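Local coordinates for protein (aminopeptidase) (Ochrobactrum anthropi, PDB 1B65) that probably removes amino-terminal L-amino acids from peptides and hydrolyses D-alanine esters and amides, as a serine aminopeptidase with a variant Ntn hydrolase fold, at residues E46-P49 / P54-S57; P10-R13 / P18-G21. All coordinates share one frame; numbering follows the deposited sequence.

Contact 1: E46-P49 / P54-S57; sequences EPRP and PARS
The methyl group of Ala55 lies over one face of the Arg48 guanidinium, with CB 4.2 Å from NE, the closest atom of the arginine. Arg48 gets there by running extended from CG to NE, after a first torsion of -60° that puts CG beside the backbone N. Its NE forms a salt bridge with Glu44 and its NH1 a weak hydrogen bond to Pro157 O. Within segment 54-57, Pro54 CG stands 3.6 Å above the centre of the Arg56 guanidinium; salt-bridged to Asp352 and hydrogen-bonded to Leu150 and Asn45, this second guanidinium ties strand 56-63 to neighbouring loops. Between the segments, Pro54 CB approaches Glu46 N at 3.9 Å, while Pro47 CA and Pro54 CA stand 4.2 Å apart. No direct hydrogen bond joins the two sides. Instead one water donates to Glu46 O (2.7 Å) and accepts from Ala55 N (2.9 Å), so that it bridges the two main chains. The chemistry thus implies that the connection between antiparallel strands 36-43 and 56-63 is closed here by one water and a few van der Waals contacts, while the arginines take their charge partners from outside the two segments.

Contact 2: P10-R13 / P18-G21; sequences PRAR and PFTG
Arg13 reaches across to the main chain of Thr20 and Gly21, and its NH2 donates to both carbonyls. The bond from NH2 to Thr20 O measures 2.5 Å, short enough for its exact length to be doubtful, and it is bent, with an N-H...O angle of 139°. Gly21 O stands 3.1 Å from the same NH2 and also takes a weak bond from NH1 at 3.2 Å, so that this one oxygen bridges both terminal nitrogens. Neither carbonyl oxygen is level with the guanidinium; each is tilted a little over 20° from its plane. A water adds a third link, donating to Phe19 O at 2.9 Å and weakly accepting from Arg13 NH1. The remaining N-H, on NE, is salt-bridged to Glu334 of helix 322-342, which, with the carbonyl bonds, probably limits rotation of the group, and the guanidinium of Arg200 comes close to NH2.

Further out, Phe19 CB sits over one guanidinium face, 3.7 Å above the plane and offset toward its rim. The planes of the guanidinium and the phenyl ring are not far from parallel, yet it is the methylene, not the ring, that covers the arginine. With chi1 at -79°, Phe19 swings its ring toward Ala12, whose CB meets CE2 obliquely at 3.7 Å. Thr20 OG1 lies in plane at the ring edge. Helix 322-342 closes the packing: Ala12 rests on Asn338, Phe19 on Glu334 and Thr20 on Asp330. Here an arginine bonds to two consecutive carbonyls within the irregular amino-terminal loop, which packs along helix 322-342 ahead of strand 36-43.

In the fold
Contact 2 comes first along the chain, and strand 36-43 separates it from contact 1. Their centres are 35 Å apart and their nearest atoms about 20 Å, so neither touches the other. Contact 2 belongs to the amino-terminal loop that precedes this strand and packs on helix 322-342. Contact 1 belongs to the connection from strand 36-43 to its antiparallel neighbour 56-63, in the four-stranded sheet. The later chain links the two regions indirectly, since Thr349, Phe351 and Asp352, soon after that helix, meet contact 1. The principle illustrated is that irregular segments before and after a strand outermost in its sheet within this chain combine short-range contacts with arginine salt bridges, some to distant residues (Glu334, Asp352).

Contact 1: E46-P49 / P54-S57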
loop_
_atom_site.group_PDB
_atom_site.type_symbol
_atom_site.label_atom_id
_atom_site.label_comp_id
_atom_site.label_asym_id
_atom_site.label_seq_id
_atom_site.Cartn_x
_atom_site.Cartn_y
_atom_site.Cartn_z
ATOM N N GLU A 46 33.000 13.788 26.851
ATOM C CA GLU A 46 33.684 12.748 27.612
ATOM C C GLU A 46 32.620 11.697 27.925
ATOM O O GLU A 46 31.440 12.003 28.061
ATOM C CB GLU A 46 34.389 13.264 28.851
ATOM C CG GLU A 46 33.633 13.428 30.138
ATOM C CD GLU A 46 34.414 14.223 31.180
ATOM O OE1 GLU A 46 35.345 14.960 30.761
ATOM O OE2 GLU A 46 34.116 14.125 32.399
ATOM N N PRO A 47 33.047 10.442 28.014
ATOM C CA PRO A 47 32.110 9.361 28.239
ATOM C C PRO A 47 31.485 9.390 29.613
ATOM O O PRO A 47 32.112 9.861 30.570
ATOM C CB PRO A 47 32.920 8.096 28.002
ATOM C CG PRO A 47 34.271 8.501 27.536
ATOM C CD PRO A 47 34.436 9.977 27.838
ATOM N N ARG A 48 30.256 8.921 29.725
ATOM C CA ARG A 48 29.630 8.766 31.033
ATOM C C ARG A 48 30.278 7.525 31.667
ATOM O O ARG A 48 30.947 6.738 31.005
ATOM C CB ARG A 48 28.123 8.674 30.908
ATOM C CG ARG A 48 27.509 9.913 30.276
ATOM C CD ARG A 48 26.045 9.683 29.929
ATOM N NE ARG A 48 25.385 10.948 29.570
ATOM C CZ ARG A 48 24.059 11.050 29.463
ATOM N NH1 ARG A 48 23.240 10.016 29.679
ATOM N NH2 ARG A 48 23.546 12.225 29.118
ATOM N N PRO A 49 30.197 7.421 32.985
ATOM C CA PRO A 49 30.839 6.322 33.705
ATOM C C PRO A 49 30.409 4.965 33.166
ATOM O O PRO A 49 29.213 4.697 33.018
ATOM C CB PRO A 49 30.406 6.500 35.142
ATOM C CG PRO A 49 29.766 7.839 35.264
ATOM C CD PRO A 49 29.489 8.355 33.879
ATOM N N PRO A 54 31.252 9.314 23.997
ATOM C CA PRO A 54 30.432 10.385 24.501
ATOM C C PRO A 54 29.016 10.354 23.897
ATOM O O PRO A 54 28.815 9.823 22.812
ATOM C CB PRO A 54 31.153 11.663 24.092
ATOM C CG PRO A 54 32.303 11.270 23.250
ATOM C CD PRO A 54 32.188 9.795 22.954
ATOM N N ALA A 55 28.135 11.014 24.597
ATOM C CA ALA A 55 26.738 11.121 24.184
ATOM C C ALA A 55 26.539 12.485 23.528
ATOM O O ALA A 55 26.831 13.528 24.090
ATOM C CB ALA A 55 25.848 11.016 25.415
ATOM N N ARG A 56 26.105 12.449 22.261
ATOM C CA ARG A 56 25.714 13.627 21.525
ATOM C C ARG A 56 24.351 13.252 20.867
ATOM O O ARG A 56 24.441 12.533 19.891
ATOM C CB ARG A 56 26.675 14.007 20.403
ATOM C CG ARG A 56 27.979 14.594 20.984
ATOM C CD ARG A 56 29.097 13.623 20.909
ATOM N NE ARG A 56 30.455 14.153 21.180
ATOM C CZ ARG A 56 31.497 13.614 20.562
ATOM N NH1 ARG A 56 31.324 12.615 19.698
ATOM N NH2 ARG A 56 32.745 14.051 20.777
ATOM N N SER A 57 23.252 13.648 21.473
ATOM C CA SER A 57 21.944 13.270 20.914
ATOM C C SER A 57 20.896 14.226 21.444
ATOM O O SER A 57 21.183 15.302 21.981
ATOM C CB SER A 57 21.640 11.822 21.296
ATOM O OG SER A 57 20.660 11.225 20.427
HETATM O O HOH W 1 28.939 11.376 27.350
#

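Contact 2: P10-R13 / P18-G21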
loop_
_atom_site.group_PDB
_atom_site.type_symbol
_atom_site.label_atom_id
_atom_site.label_comp_id
_atom_site.label_asym_id
_atom_site.label_seq_id
_atom_site.Cartn_x
_atom_site.Cartn_y
_atom_site.Cartn_z
ATOM N N PRO A 10 23.984 33.262 10.140
ATOM C CA PRO A 10 23.362 33.381 8.827
ATOM C C PRO A 10 22.672 32.034 8.543
ATOM O O PRO A 10 23.165 30.993 8.978
ATOM C CB PRO A 10 24.520 33.495 7.854
ATOM C CG PRO A 10 25.669 32.854 8.559
ATOM C CD PRO A 10 25.455 33.169 10.019
ATOM N N ARG A 11 21.605 32.082 7.767
ATOM C CA ARG A 11 20.966 30.841 7.281
ATOM C C ARG A 11 21.316 30.760 5.812
ATOM O O ARG A 11 22.020 31.671 5.305
ATOM C CB ARG A 11 19.457 30.888 7.547
ATOM C CG ARG A 11 19.143 30.936 9.043
ATOM C CD ARG A 11 17.623 31.093 9.227
ATOM N NE ARG A 11 16.989 29.762 9.068
ATOM C CZ ARG A 11 15.636 29.680 9.014
ATOM N NH1 ARG A 11 14.912 30.778 9.078
ATOM N NH2 ARG A 11 15.090 28.482 8.902
ATOM N N ALA A 12 20.855 29.765 5.040
ATOM C CA ALA A 12 21.292 29.642 3.663
ATOM C C ALA A 12 20.986 30.890 2.848
ATOM O O ALA A 12 21.837 31.294 2.064
ATOM C CB ALA A 12 20.693 28.449 2.918
ATOM N N ARG A 13 19.792 31.490 2.979
ATOM C CA ARG A 13 19.483 32.666 2.170
ATOM C C ARG A 13 20.471 33.793 2.463
ATOM O O ARG A 13 20.770 34.581 1.567
ATOM C CB ARG A 13 18.075 33.216 2.420
ATOM C CG ARG A 13 17.042 32.304 1.763
ATOM C CD ARG A 13 15.623 32.817 2.107
ATOM N NE ARG A 13 14.682 31.810 1.608
ATOM C CZ ARG A 13 13.806 32.016 0.657
ATOM N NH1 ARG A 13 13.701 33.230 0.112
ATOM N NH2 ARG A 13 13.003 31.031 0.289
ATOM N N PRO A 18 20.603 30.810 -3.940
ATOM C CA PRO A 18 19.473 31.248 -4.721
ATOM C C PRO A 18 18.145 30.580 -4.433
ATOM O O PRO A 18 17.540 30.017 -5.336
ATOM C CB PRO A 18 19.877 30.960 -6.179
ATOM C CG PRO A 18 20.836 29.825 -6.062
ATOM C CD PRO A 18 21.526 29.957 -4.731
ATOM N N PHE A 19 17.664 30.681 -3.201
ATOM C CA PHE A 19 16.377 30.108 -2.903
ATOM C C PHE A 19 15.195 30.941 -3.370
ATOM O O PHE A 19 14.963 32.111 -3.410
ATOM C CB PHE A 19 16.227 29.819 -1.403
ATOM C CG PHE A 19 16.965 28.542 -1.088
ATOM C CD1 PHE A 19 16.472 27.320 -1.521
ATOM C CD2 PHE A 19 18.157 28.558 -0.395
ATOM C CE1 PHE A 19 17.146 26.137 -1.257
ATOM C CE2 PHE A 19 18.820 27.390 -0.104
ATOM C CZ PHE A 19 18.340 26.162 -0.538
ATOM N N THR A 20 14.208 30.239 -3.794
ATOM C CA THR A 20 12.912 29.826 -4.033
ATOM C C THR A 20 11.921 30.618 -3.180
ATOM O O THR A 20 11.979 30.629 -1.956
ATOM C CB THR A 20 12.902 28.336 -3.539
ATOM O OG1 THR A 20 13.786 28.315 -2.400
ATOM C CG2 THR A 20 13.481 27.357 -4.522
ATOM N N GLY A 21 11.052 31.429 -3.724
ATOM C CA GLY A 21 9.921 32.067 -3.167
ATOM C C GLY A 21 9.811 32.745 -1.821
ATOM O O GLY A 21 10.669 32.747 -0.920
HETATM O O HOH W 2 12.629 33.803 -2.991
#